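Local coordinates for protein L-iditol 2-dehydrogenase (Clostridium scindens, PDB 4OH1) that probably oxidises L-iditol and related polyols with NAD+, as a zinc-containing member of the alcohol dehydrogenase family, at residues I52-L57 with Y338-A343; A178-G183 with L259-R264; L185-V190 with I201-I206; E212-L215 with Y221-N224; G229-A234 with A255-Q260. All coordinates share one frame; numbering follows the deposited sequence.

Interaction 1 of 5, residues I52-L57 with Y338-A343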
# COMPACT_ATOMS: atom_id res chain seq x y z
N ILE A 52 -13.71 -24.18 -22.72
CA ILE A 52 -13.49 -25.65 -22.78
C ILE A 52 -14.27 -26.22 -23.95
O ILE A 52 -13.77 -27.05 -24.72
CB ILE A 52 -13.92 -26.39 -21.46
CG1 ILE A 52 -12.99 -26.01 -20.29
CG2 ILE A 52 -13.91 -27.90 -21.64
CD1 ILE A 52 -13.54 -26.31 -18.89
N LEU A 53 -15.49 -25.74 -24.09
CA LEU A 53 -16.43 -26.35 -24.99
C LEU A 53 -16.26 -25.85 -26.43
O LEU A 53 -16.16 -26.63 -27.36
CB LEU A 53 -17.84 -26.09 -24.48
CG LEU A 53 -18.21 -26.93 -23.25
CD1 LEU A 53 -19.30 -26.25 -22.36
CD2 LEU A 53 -18.65 -28.29 -23.76
N THR A 54 -16.24 -24.54 -26.59
CA THR A 54 -16.30 -23.92 -27.91
C THR A 54 -14.95 -23.26 -28.26
O THR A 54 -14.82 -22.57 -29.29
CB THR A 54 -17.45 -22.87 -27.94
OG1 THR A 54 -17.26 -21.89 -26.90
CG2 THR A 54 -18.82 -23.58 -27.79
N GLY A 55 -13.95 -23.50 -27.41
CA GLY A 55 -12.74 -22.70 -27.44
C GLY A 55 -11.49 -23.37 -27.97
O GLY A 55 -11.42 -24.63 -28.18
N ASN A 56 -10.51 -22.49 -28.16
CA ASN A 56 -9.20 -22.85 -28.66
C ASN A 56 -8.31 -23.07 -27.45
O ASN A 56 -8.13 -22.15 -26.65
CB ASN A 56 -8.65 -21.73 -29.53
CG ASN A 56 -7.38 -22.12 -30.22
OD1 ASN A 56 -6.29 -21.99 -29.67
ND2 ASN A 56 -7.51 -22.61 -31.44
N LEU A 57 -7.76 -24.28 -27.35
CA LEU A 57 -7.21 -24.77 -26.08
C LEU A 57 -5.67 -24.94 -25.98
O LEU A 57 -5.20 -25.35 -24.94
CB LEU A 57 -7.91 -26.10 -25.72
CG LEU A 57 -9.45 -26.11 -25.72
CD1 LEU A 57 -9.99 -27.50 -25.41
CD2 LEU A 57 -9.98 -25.12 -24.70
N TYR A 338 -24.19 -21.04 -25.51
CA TYR A 338 -23.46 -21.03 -26.78
C TYR A 338 -23.93 -19.87 -27.63
O TYR A 338 -23.18 -19.41 -28.42
CB TYR A 338 -23.57 -22.35 -27.60
CG TYR A 338 -23.15 -23.63 -26.88
CD1 TYR A 338 -22.03 -23.68 -26.04
CD2 TYR A 338 -23.89 -24.81 -27.04
CE1 TYR A 338 -21.68 -24.85 -25.39
CE2 TYR A 338 -23.56 -25.96 -26.40
CZ TYR A 338 -22.45 -25.98 -25.58
OH TYR A 338 -22.15 -27.16 -24.96
N SER A 339 -25.16 -19.38 -27.44
CA SER A 339 -25.60 -18.19 -28.15
C SER A 339 -24.77 -16.95 -27.80
O SER A 339 -24.79 -15.98 -28.52
CB SER A 339 -27.09 -17.90 -27.89
OG SER A 339 -27.25 -17.14 -26.70
N LYS A 340 -24.06 -16.97 -26.68
CA LYS A 340 -23.35 -15.79 -26.22
C LYS A 340 -24.20 -14.51 -26.10
O LYS A 340 -23.66 -13.43 -25.98
CB LYS A 340 -22.14 -15.56 -27.09
CG LYS A 340 -20.90 -16.11 -26.45
CD LYS A 340 -19.95 -16.67 -27.48
CE LYS A 340 -18.74 -17.31 -26.81
NZ LYS A 340 -17.90 -18.07 -27.79
N LYS A 341 -25.52 -14.63 -26.06
CA LYS A 341 -26.36 -13.45 -25.89
C LYS A 341 -26.42 -12.94 -24.45
O LYS A 341 -26.70 -11.76 -24.28
CB LYS A 341 -27.80 -13.72 -26.35
CG LYS A 341 -27.89 -14.26 -27.78
CD LYS A 341 -29.32 -14.32 -28.31
CE LYS A 341 -29.80 -12.91 -28.60
NZ LYS A 341 -31.04 -12.89 -29.37
N TYR A 342 -26.17 -13.79 -23.44
CA TYR A 342 -26.59 -13.50 -22.05
C TYR A 342 -25.41 -13.25 -21.15
O TYR A 342 -24.34 -13.85 -21.34
CB TYR A 342 -27.46 -14.62 -21.47
CG TYR A 342 -28.64 -14.90 -22.35
CD1 TYR A 342 -29.72 -14.05 -22.35
CD2 TYR A 342 -28.63 -15.99 -23.22
CE1 TYR A 342 -30.82 -14.29 -23.18
CE2 TYR A 342 -29.72 -16.23 -24.07
CZ TYR A 342 -30.80 -15.37 -24.04
OH TYR A 342 -31.86 -15.59 -24.87
N ALA A 343 -25.60 -12.39 -20.14
CA ALA A 343 -24.50 -12.07 -19.27
C ALA A 343 -24.17 -13.27 -18.37
O ALA A 343 -23.04 -13.72 -18.34
CB ALA A 343 -24.78 -10.80 -18.46
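The phenol ring of Tyr338 is met by two successive residues, Leu53 and Thr54. Leu53 comes to the edge, close to the ring plane: CD1 lies 4.1 Å from CE1 of Tyr338, and its other methyl, CD2, lies 3.9 Å from the phenolic OH. The leucine side chain runs at about a right angle to the tyrosine, and both methyls of its fork face the phenolic oxygen from the same side. The methyl of Thr54 approaches obliquely, with CG2 3.7 Å from CD1 of Tyr338, beside the CE1 atom that Leu53 CD1 also meets. This methyl is presented because the hydroxyl of Thr54 sits between the backbone N and the carbonyl carbon (chi1 57°), where OG1 hydrogen-bonds to Thr50 O, one turn back in the helix.

The contact joins the end of helix 48-54, in the GroES-like domain, to the last residue of helix 330-338 and the loop after it, which leads to strand 344-348 and so rejoins the sheet of that domain. Val21 of strand 20-26 touches both Leu53 and Tyr338. After Tyr338 the chain forms an ST turn, in which Ser339 OG accepts from Lys341 N at 3.1 Å. Lys340 departs from the helix with positive phi (53°). Its chain, bent at chi2, runs counter to the Thr54 side chain and brings NZ to 4.0 Å from Thr54 OG1, a proximity without a hydrogen bond. The backbone O of Lys340 accepts from Lys210 NZ.

Interaction 2 of 5, residues A178-G183 with L259-R264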
# COMPACT_ATOMS: atom_id res chain seq x y z
N ALA A 178 -12.05 2.06 -17.54
CA ALA A 178 -12.44 1.45 -18.83
C ALA A 178 -12.55 -0.06 -18.67
O ALA A 178 -11.60 -0.70 -18.21
CB ALA A 178 -11.40 1.75 -19.92
N ILE A 179 -13.70 -0.62 -19.02
CA ILE A 179 -13.92 -2.06 -18.94
C ILE A 179 -14.10 -2.61 -20.33
O ILE A 179 -14.99 -2.17 -21.05
CB ILE A 179 -15.16 -2.40 -18.07
CG1 ILE A 179 -14.94 -1.95 -16.63
CG2 ILE A 179 -15.51 -3.92 -18.12
CD1 ILE A 179 -16.18 -1.73 -15.86
N MSE A 180 -13.24 -3.55 -20.71
CA MSE A 180 -13.33 -4.20 -22.06
C MSE A 180 -14.13 -5.49 -21.86
O MSE A 180 -13.70 -6.44 -21.16
CB MSE A 180 -11.99 -4.54 -22.65
CG MSE A 180 -10.84 -3.62 -22.30
SE MSE A 180 -11.26 -1.72 -22.75
CE MSE A 180 -11.23 -2.13 -24.64
N GLY A 181 -15.33 -5.47 -22.42
CA GLY A 181 -16.22 -6.64 -22.42
C GLY A 181 -17.47 -6.38 -21.60
O GLY A 181 -17.39 -6.03 -20.45
N ALA A 182 -18.63 -6.52 -22.22
CA ALA A 182 -19.91 -6.32 -21.52
C ALA A 182 -20.61 -7.64 -21.20
O ALA A 182 -21.84 -7.74 -21.32
CB ALA A 182 -20.79 -5.45 -22.33
N GLY A 183 -19.82 -8.64 -20.79
CA GLY A 183 -20.36 -9.89 -20.28
C GLY A 183 -20.66 -9.83 -18.79
O GLY A 183 -20.70 -8.77 -18.18
N LEU A 259 -4.57 -0.89 -23.54
CA LEU A 259 -3.29 -0.26 -23.22
C LEU A 259 -3.25 1.17 -23.76
O LEU A 259 -2.75 2.10 -23.11
CB LEU A 259 -2.13 -1.08 -23.80
CG LEU A 259 -0.71 -0.67 -23.45
CD1 LEU A 259 -0.45 -0.75 -21.97
CD2 LEU A 259 0.26 -1.61 -24.21
N GLN A 260 -3.81 1.37 -24.94
CA GLN A 260 -3.83 2.71 -25.52
C GLN A 260 -4.63 3.73 -24.75
O GLN A 260 -4.27 4.89 -24.71
CB GLN A 260 -4.38 2.64 -26.92
CG GLN A 260 -3.43 1.95 -27.85
CD GLN A 260 -3.90 2.03 -29.28
OE1 GLN A 260 -5.11 1.96 -29.57
NE2 GLN A 260 -2.93 2.17 -30.19
N LEU A 261 -5.73 3.27 -24.18
CA LEU A 261 -6.63 4.06 -23.32
C LEU A 261 -6.06 4.41 -21.96
O LEU A 261 -6.49 5.34 -21.31
CB LEU A 261 -7.92 3.27 -23.06
CG LEU A 261 -8.86 3.08 -24.23
CD1 LEU A 261 -9.89 2.04 -23.87
CD2 LEU A 261 -9.52 4.36 -24.66
N LEU A 262 -5.07 3.67 -21.55
CA LEU A 262 -4.56 3.80 -20.23
C LEU A 262 -3.79 5.14 -20.01
O LEU A 262 -2.91 5.51 -20.75
CB LEU A 262 -3.64 2.59 -19.95
CG LEU A 262 -3.29 2.46 -18.45
CD1 LEU A 262 -4.47 2.10 -17.60
CD2 LEU A 262 -2.19 1.41 -18.32
N ALA A 263 -4.16 5.86 -18.96
CA ALA A 263 -3.49 7.11 -18.58
C ALA A 263 -2.08 6.89 -18.09
O ALA A 263 -1.69 5.77 -17.74
CB ALA A 263 -4.27 7.79 -17.51
N ARG A 264 -1.31 7.98 -18.04
CA ARG A 264 0.01 7.94 -17.45
C ARG A 264 -0.14 7.53 -16.00
O ARG A 264 -1.06 7.96 -15.34
CB ARG A 264 0.72 9.29 -17.56
CG ARG A 264 0.93 9.75 -18.98
CD ARG A 264 1.65 11.14 -19.06
NE ARG A 264 3.10 10.98 -18.97
CZ ARG A 264 3.93 11.99 -18.71
NH1 ARG A 264 3.46 13.21 -18.50
NH2 ARG A 264 5.25 11.79 -18.65
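In the Rossmann-fold half of the enzyme, which binds the nucleotide in relatives, the first strand leads into a glycine-rich turn that fits the GxGxxG pattern, with Gly181 and Gly183 among its residues. The strand residues just before that turn, Ala178 and Met180, face helix 252-261 through one methyl group of Leu261. CD1 of Leu261 lies 4.2 Å from CB of Ala178 and equally 4.2 Å from SE of Met180, present here as selenomethionine. The Met180 chain folds at chi2 (-55°) and chi3 (-68°), which swings the selenium across the leucine at an oblique angle instead of running straight out from the strand. Leu261 holds CG beside its backbone N (chi1 -69°) and points its CB toward the strand. All three residues are buried, and the contact is purely van der Waals.

The helix is already ending here: Leu262 is the first residue to leave helical geometry, its N bonded to Leu259 O at 3.2 Å. Phe204 of strand 200-205 packs against Ala178, Met180 and Leu261 alike, while Val245 of strand 242-247 touches Ala178 and Leu262, placing the contact over the middle strands of the parallel sheet.

Interaction 3 of 5, residues L185-V190 with I201-I206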
# COMPACT_ATOMS: atom_id res chain seq x y z
N LEU A 185 -18.94 -10.83 -16.04
CA LEU A 185 -17.86 -10.22 -15.25
C LEU A 185 -17.78 -8.71 -15.48
O LEU A 185 -17.54 -7.95 -14.54
CB LEU A 185 -16.51 -10.83 -15.58
CG LEU A 185 -16.19 -12.15 -14.93
CD1 LEU A 185 -14.72 -12.56 -15.25
CD2 LEU A 185 -16.45 -12.14 -13.40
N GLY A 186 -17.96 -8.31 -16.73
CA GLY A 186 -18.06 -6.93 -17.10
C GLY A 186 -19.10 -6.17 -16.32
O GLY A 186 -18.83 -5.08 -15.84
N MSE A 187 -20.30 -6.75 -16.19
CA MSE A 187 -21.40 -6.09 -15.52
C MSE A 187 -21.08 -6.02 -14.04
O MSE A 187 -21.30 -5.02 -13.38
CB MSE A 187 -22.70 -6.83 -15.73
CG MSE A 187 -23.21 -6.84 -17.17
SE MSE A 187 -23.26 -5.02 -17.98
CE MSE A 187 -21.49 -4.94 -18.80
N MSE A 188 -20.49 -7.04 -13.49
CA MSE A 188 -20.07 -6.97 -12.08
C MSE A 188 -18.99 -5.88 -11.84
O MSE A 188 -19.02 -5.22 -10.82
CB MSE A 188 -19.53 -8.31 -11.59
CG MSE A 188 -20.57 -9.39 -11.67
SE MSE A 188 -19.99 -11.16 -10.97
CE MSE A 188 -20.77 -12.18 -12.49
N LEU A 189 -18.03 -5.76 -12.76
CA LEU A 189 -17.04 -4.68 -12.68
C LEU A 189 -17.71 -3.29 -12.80
O LEU A 189 -17.29 -2.35 -12.15
CB LEU A 189 -15.99 -4.84 -13.74
CG LEU A 189 -15.04 -6.00 -13.43
CD1 LEU A 189 -14.19 -6.28 -14.66
CD2 LEU A 189 -14.17 -5.71 -12.21
N VAL A 190 -18.75 -3.15 -13.59
CA VAL A 190 -19.43 -1.88 -13.65
C VAL A 190 -19.95 -1.54 -12.24
O VAL A 190 -19.73 -0.43 -11.72
CB VAL A 190 -20.58 -1.83 -14.67
CG1 VAL A 190 -21.43 -0.61 -14.48
CG2 VAL A 190 -20.03 -1.83 -16.11
N ILE A 201 -17.05 5.76 -15.80
CA ILE A 201 -17.01 4.32 -16.14
C ILE A 201 -17.45 4.14 -17.58
O ILE A 201 -18.55 4.50 -17.93
CB ILE A 201 -17.93 3.50 -15.26
CG1 ILE A 201 -17.56 3.69 -13.79
CG2 ILE A 201 -17.81 2.05 -15.60
CD1 ILE A 201 -18.55 3.16 -12.73
N THR A 202 -16.57 3.63 -18.43
CA THR A 202 -16.89 3.40 -19.86
C THR A 202 -16.67 1.95 -20.20
O THR A 202 -15.61 1.38 -19.94
CB THR A 202 -15.93 4.20 -20.73
OG1 THR A 202 -16.04 5.58 -20.39
CG2 THR A 202 -16.25 4.04 -22.20
N VAL A 203 -17.69 1.33 -20.75
CA VAL A 203 -17.61 -0.06 -21.18
C VAL A 203 -17.50 -0.16 -22.70
O VAL A 203 -18.12 0.62 -23.46
CB VAL A 203 -18.84 -0.85 -20.68
CG1 VAL A 203 -18.88 -2.29 -21.20
CG2 VAL A 203 -18.84 -0.87 -19.14
N PHE A 204 -16.72 -1.13 -23.15
CA PHE A 204 -16.49 -1.34 -24.57
C PHE A 204 -16.95 -2.74 -24.97
O PHE A 204 -16.67 -3.67 -24.26
CB PHE A 204 -15.00 -1.18 -24.91
CG PHE A 204 -14.44 0.17 -24.63
CD1 PHE A 204 -14.08 0.53 -23.34
CD2 PHE A 204 -14.22 1.09 -25.66
CE1 PHE A 204 -13.53 1.77 -23.06
CE2 PHE A 204 -13.66 2.33 -25.37
CZ PHE A 204 -13.32 2.65 -24.03
N ASP A 205 -17.70 -2.87 -26.06
CA ASP A 205 -18.05 -4.19 -26.60
C ASP A 205 -18.37 -4.08 -28.08
O ASP A 205 -18.50 -2.97 -28.56
CB ASP A 205 -19.26 -4.77 -25.83
CG ASP A 205 -19.40 -6.28 -25.97
OD1 ASP A 205 -19.99 -6.79 -26.97
OD2 ASP A 205 -18.96 -7.02 -25.06
N ILE A 206 -18.54 -5.21 -28.80
CA ILE A 206 -19.05 -5.21 -30.22
C ILE A 206 -20.58 -5.14 -30.33
O ILE A 206 -21.19 -4.59 -31.27
CB ILE A 206 -18.69 -6.51 -30.94
CG1 ILE A 206 -17.22 -6.86 -30.73
CG2 ILE A 206 -18.95 -6.37 -32.42
CD1 ILE A 206 -16.29 -5.67 -30.92
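Apolar packing carries this contact, and its tightest point is methyl against methyl: CG2 of Val190 stands 3.4 Å from CG2 of Val203, closer than usual for two carbons. The two valines cross at about a right angle. In both, CG1 lies opposite the backbone N (chi1 168° in Val190, 175° in Val203), which leaves CG2 opposite the carbonyl carbon and brings these methyls together. Beyond them the packing relaxes. Val190 CG2 is 4.5 Å from Ile201 CG2, and CE of the selenomethionine Met187 reaches Val203 CG1 at 4.4 Å although the CB of Met187 points away.

These residues line the interface between helix 184-194 and strand 200-205, the second and third elements of the first beta-alpha-beta crossover of the Rossmann domain. The segments run nearly antiparallel (171°), their axes 10.0 Å apart. Gly186 belongs to the GxGxxG-like pattern at the start of this helix.

No hydrogen bond crosses the interface; a methyl, CD1 of Ile201, packs 3.9 Å from the backbone O of Val190. Within the helix, Val190 N bonds to Gly186 O at 3.0 Å. Beyond Val203 the strand reaches Asp205, whose OD2 accepts from Ala182 N in the glycine-rich turn.

Interaction 4 of 5, residues E212-L215 with Y221-N224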
# COMPACT_ATOMS: atom_id res chain seq x y z
N GLU A 212 -26.24 -1.54 -24.11
CA GLU A 212 -27.38 -1.04 -23.34
C GLU A 212 -27.37 -1.61 -21.91
O GLU A 212 -27.72 -0.95 -20.93
CB GLU A 212 -28.67 -1.38 -24.02
CG GLU A 212 -29.65 -0.23 -24.02
CD GLU A 212 -31.04 -0.65 -24.54
OE1 GLU A 212 -31.25 -0.66 -25.79
OE2 GLU A 212 -31.93 -0.98 -23.71
N LEU A 213 -26.95 -2.85 -21.80
CA LEU A 213 -26.94 -3.48 -20.50
C LEU A 213 -25.89 -2.83 -19.58
O LEU A 213 -26.13 -2.64 -18.43
CB LEU A 213 -26.69 -4.99 -20.67
CG LEU A 213 -26.77 -5.85 -19.41
CD1 LEU A 213 -28.15 -5.77 -18.80
CD2 LEU A 213 -26.40 -7.30 -19.75
N ALA A 214 -24.74 -2.50 -20.11
CA ALA A 214 -23.75 -1.74 -19.37
C ALA A 214 -24.32 -0.45 -18.80
O ALA A 214 -24.06 -0.12 -17.61
CB ALA A 214 -22.61 -1.44 -20.23
N LEU A 215 -25.07 0.28 -19.60
CA LEU A 215 -25.66 1.54 -19.09
C LEU A 215 -26.66 1.20 -17.99
O LEU A 215 -26.67 1.86 -16.96
CB LEU A 215 -26.31 2.36 -20.19
CG LEU A 215 -25.30 2.84 -21.22
CD1 LEU A 215 -26.03 3.44 -22.39
CD2 LEU A 215 -24.28 3.89 -20.65
N TYR A 221 -20.71 5.56 -19.90
CA TYR A 221 -20.69 5.48 -21.34
C TYR A 221 -20.50 4.04 -21.74
O TYR A 221 -19.89 3.24 -21.03
CB TYR A 221 -19.53 6.32 -21.89
CG TYR A 221 -19.59 7.74 -21.44
CD1 TYR A 221 -20.56 8.60 -21.93
CD2 TYR A 221 -18.72 8.22 -20.49
CE1 TYR A 221 -20.64 9.90 -21.52
CE2 TYR A 221 -18.81 9.55 -20.05
CZ TYR A 221 -19.78 10.35 -20.59
OH TYR A 221 -19.91 11.64 -20.18
N ALA A 222 -20.99 3.71 -22.91
CA ALA A 222 -20.87 2.38 -23.46
C ALA A 222 -20.60 2.48 -24.94
O ALA A 222 -21.41 3.03 -25.66
CB ALA A 222 -22.11 1.60 -23.19
N LEU A 223 -19.45 2.00 -25.38
CA LEU A 223 -18.99 2.27 -26.72
C LEU A 223 -18.68 1.02 -27.49
O LEU A 223 -18.24 -0.00 -26.93
CB LEU A 223 -17.73 3.12 -26.67
CG LEU A 223 -17.82 4.49 -26.00
CD1 LEU A 223 -16.46 5.15 -25.93
CD2 LEU A 223 -18.82 5.32 -26.75
N ASN A 224 -18.84 1.13 -28.80
CA ASN A 224 -18.53 0.04 -29.69
C ASN A 224 -17.04 -0.07 -30.02
O ASN A 224 -16.47 0.83 -30.65
CB ASN A 224 -19.30 0.19 -30.97
CG ASN A 224 -19.23 -1.06 -31.80
OD1 ASN A 224 -18.15 -1.65 -32.01
ND2 ASN A 224 -20.39 -1.54 -32.19
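Leu215 reaches strand 221-224 by a simple extended path: CG sits beside the backbone N, anti to the carbonyl carbon (chi1 -64°), and chi2 of 171° carries the branch outward toward the strand, although its CB leaves the helix obliquely to it. CG thereby arrives 3.9 Å from CB of Ala222. Methyl CD2 of Leu215 passes on to the strand backbone, 3.9 Å from the carbonyl C of Tyr221 and 4.0 Å from Tyr221 CA. The same Leu215 CD2 also has Ala222 CB nearby at 4.1 Å. The leucine thus lies over the Tyr221-Ala222 peptide, while CB of Tyr221 points away from the helix.

One residue earlier on the helix, Ala214 aims its CB at the strand and meets CB of Ala222 at 4.3 Å. With methyl opposite methyl, the backbones come close: the CA atoms of Ala214 and Ala222 are 6.5 Å apart. Ala222 therefore receives both helix residues on its single methyl.

Helix 208-216 here packs on the strand that follows it, completing the beta-alpha-beta unit of strand 200-205, helix 208-216 and strand 221-224 at one border of the parallel Rossmann sheet. Ala214 also touches Val203 on the neighbouring strand and Met187 of helix 184-194, so its buried methyl belongs to the layer between helices and sheet.

No hydrogen bond crosses between the segments. The pairing rests on shape and on the burial of small apolar groups: the small alanines are consistent with the short helix-to-strand spacing, while Leu215, itself exposed, packs its branch on the Tyr221-Ala222 backbone.

Interaction 5 of 5, residues G229-A234 with A255-Q260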
# COMPACT_ATOMS: atom_id res chain seq x y z
N GLY A 229 -11.84 5.16 -34.54
CA GLY A 229 -11.85 6.37 -33.73
C GLY A 229 -12.32 6.21 -32.28
O GLY A 229 -12.44 7.21 -31.55
N VAL A 230 -12.59 4.98 -31.85
CA VAL A 230 -13.25 4.79 -30.57
C VAL A 230 -12.38 5.24 -29.42
O VAL A 230 -12.87 5.82 -28.47
CB VAL A 230 -13.76 3.37 -30.40
CG1 VAL A 230 -12.60 2.33 -30.34
CG2 VAL A 230 -14.64 3.31 -29.15
N ALA A 231 -11.09 5.04 -29.53
CA ALA A 231 -10.22 5.49 -28.48
C ALA A 231 -10.39 7.00 -28.21
O ALA A 231 -10.51 7.41 -27.05
CB ALA A 231 -8.81 5.19 -28.81
N GLU A 232 -10.40 7.81 -29.26
CA GLU A 232 -10.42 9.24 -29.07
C GLU A 232 -11.75 9.67 -28.59
O GLU A 232 -11.80 10.52 -27.73
CB GLU A 232 -10.02 10.04 -30.34
CG GLU A 232 -8.53 9.89 -30.68
CD GLU A 232 -8.19 8.59 -31.48
OE1 GLU A 232 -8.93 7.55 -31.44
OE2 GLU A 232 -7.14 8.65 -32.19
N ARG A 233 -12.85 9.09 -29.10
CA ARG A 233 -14.15 9.42 -28.49
C ARG A 233 -14.10 9.13 -26.99
O ARG A 233 -14.46 9.97 -26.18
CB ARG A 233 -15.30 8.66 -29.12
CG ARG A 233 -15.46 8.94 -30.58
CD ARG A 233 -16.80 8.40 -31.15
NE ARG A 233 -16.80 6.99 -31.55
CZ ARG A 233 -16.13 6.48 -32.60
NH1 ARG A 233 -15.34 7.24 -33.37
NH2 ARG A 233 -16.22 5.17 -32.86
N ALA A 234 -13.58 7.96 -26.62
CA ALA A 234 -13.58 7.57 -25.22
C ALA A 234 -12.76 8.51 -24.39
O ALA A 234 -13.13 8.86 -23.28
CB ALA A 234 -13.08 6.13 -25.04
N ALA A 255 -7.27 -5.98 -25.88
CA ALA A 255 -6.13 -5.80 -25.03
C ALA A 255 -5.25 -4.67 -25.44
O ALA A 255 -4.78 -3.90 -24.61
CB ALA A 255 -5.33 -7.11 -24.95
N LYS A 256 -4.95 -4.59 -26.73
CA LYS A 256 -4.17 -3.48 -27.24
C LYS A 256 -4.92 -2.15 -27.07
O LYS A 256 -4.33 -1.13 -26.73
CB LYS A 256 -3.84 -3.70 -28.70
CG LYS A 256 -2.96 -2.62 -29.26
CD LYS A 256 -2.91 -2.63 -30.81
CE LYS A 256 -2.22 -1.40 -31.31
NZ LYS A 256 -2.18 -1.36 -32.70
N LEU A 257 -6.21 -2.14 -27.35
CA LEU A 257 -6.98 -0.90 -27.19
C LEU A 257 -6.97 -0.43 -25.70
O LEU A 257 -6.76 0.74 -25.36
CB LEU A 257 -8.41 -1.14 -27.68
CG LEU A 257 -9.39 0.01 -27.43
CD1 LEU A 257 -8.95 1.28 -28.07
CD2 LEU A 257 -10.78 -0.41 -27.90
N GLY A 258 -7.14 -1.38 -24.80
CA GLY A 258 -6.97 -1.11 -23.40
C GLY A 258 -5.69 -0.39 -23.05
O GLY A 258 -5.71 0.61 -22.33
N LEU A 259 -4.57 -0.89 -23.54
CA LEU A 259 -3.29 -0.26 -23.22
C LEU A 259 -3.25 1.17 -23.76
O LEU A 259 -2.75 2.10 -23.11
CB LEU A 259 -2.13 -1.08 -23.80
CG LEU A 259 -0.71 -0.67 -23.45
CD1 LEU A 259 -0.45 -0.75 -21.97
CD2 LEU A 259 0.26 -1.61 -24.21
N GLN A 260 -3.81 1.37 -24.94
CA GLN A 260 -3.83 2.71 -25.52
C GLN A 260 -4.63 3.73 -24.75
O GLN A 260 -4.27 4.89 -24.71
CB GLN A 260 -4.38 2.64 -26.92
CG GLN A 260 -3.43 1.95 -27.85
CD GLN A 260 -3.90 2.03 -29.28
OE1 GLN A 260 -5.11 1.96 -29.57
NE2 GLN A 260 -2.93 2.17 -30.19
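Leu257 points its forked end at helix 230-238 and divides it between two neighbours. CD1 lies 4.0 Å from CB of Ala231, and CD2 lies 4.1 Å from CG1 of Val230. The leucine and valine side chains cross at about a right angle and meet through one methyl of each. Val230 offers CG1 because chi1 (65°) sets that methyl between the backbone N and the carbonyl carbon. Its other methyl, CG2, turns to the sheet, where Val230 meets Leu223 and Phe204. Leu257 has CG on the far side of CB from its backbone N (chi1 173°), and chi2 of 58° spreads the two methyls toward their separate partners. Ala231 simply directs its short CB at the leucine, and the CA atoms of Ala231 and Leu257 are 7.3 Å apart, the closest between the segments.

Both helices belong to the Rossmann domain. Helix 230-238 leads from strand 221-224 back to strand 242-247, and helix 252-261 follows that strand; the two pack on the face of the sheet toward which Phe204 points, with only carbon atoms touching across the contact.

Bonds within the first turn and to the residues before it hold the start of helix 230-238. Gly229 stands at the N-cap, with positive phi, and its O accepts from Arg233 N at 3.1 Å. The guanidinium of Arg233 folds back so that Val230 CA lies 3.8 Å above one face, offset toward the rim, and NH2 forms a salt bridge with Glu227 while NH1 hydrogen-bonds to Glu228 O.

How the interactions relate
Interactions 2 to 4 use the neighbouring strands 176-180, 200-205 and 221-224 of the parallel Rossmann sheet, while interaction 5 joins two helices packed on it. Interactions 3 and 4, centres 7 Å apart, lie in successive beta-alpha-beta units on one face, joined where Val203 O meets Leu223 N at 2.7 Å. Interactions 2 and 5, also 7 Å apart, share helix 252-261 on the other face. Phe204 links interaction 3 to that face, its CZ 3.5 Å from Leu261 CD1. Along the chain, 3, 4 and 5 follow in series; interaction 2 encloses 3 and 4 and ends on the same stretch as 5. Interaction 1 encloses all four and returns the chain to the catalytic domain; Ala343 CB touches Leu213 CD2 at 4.1 Å.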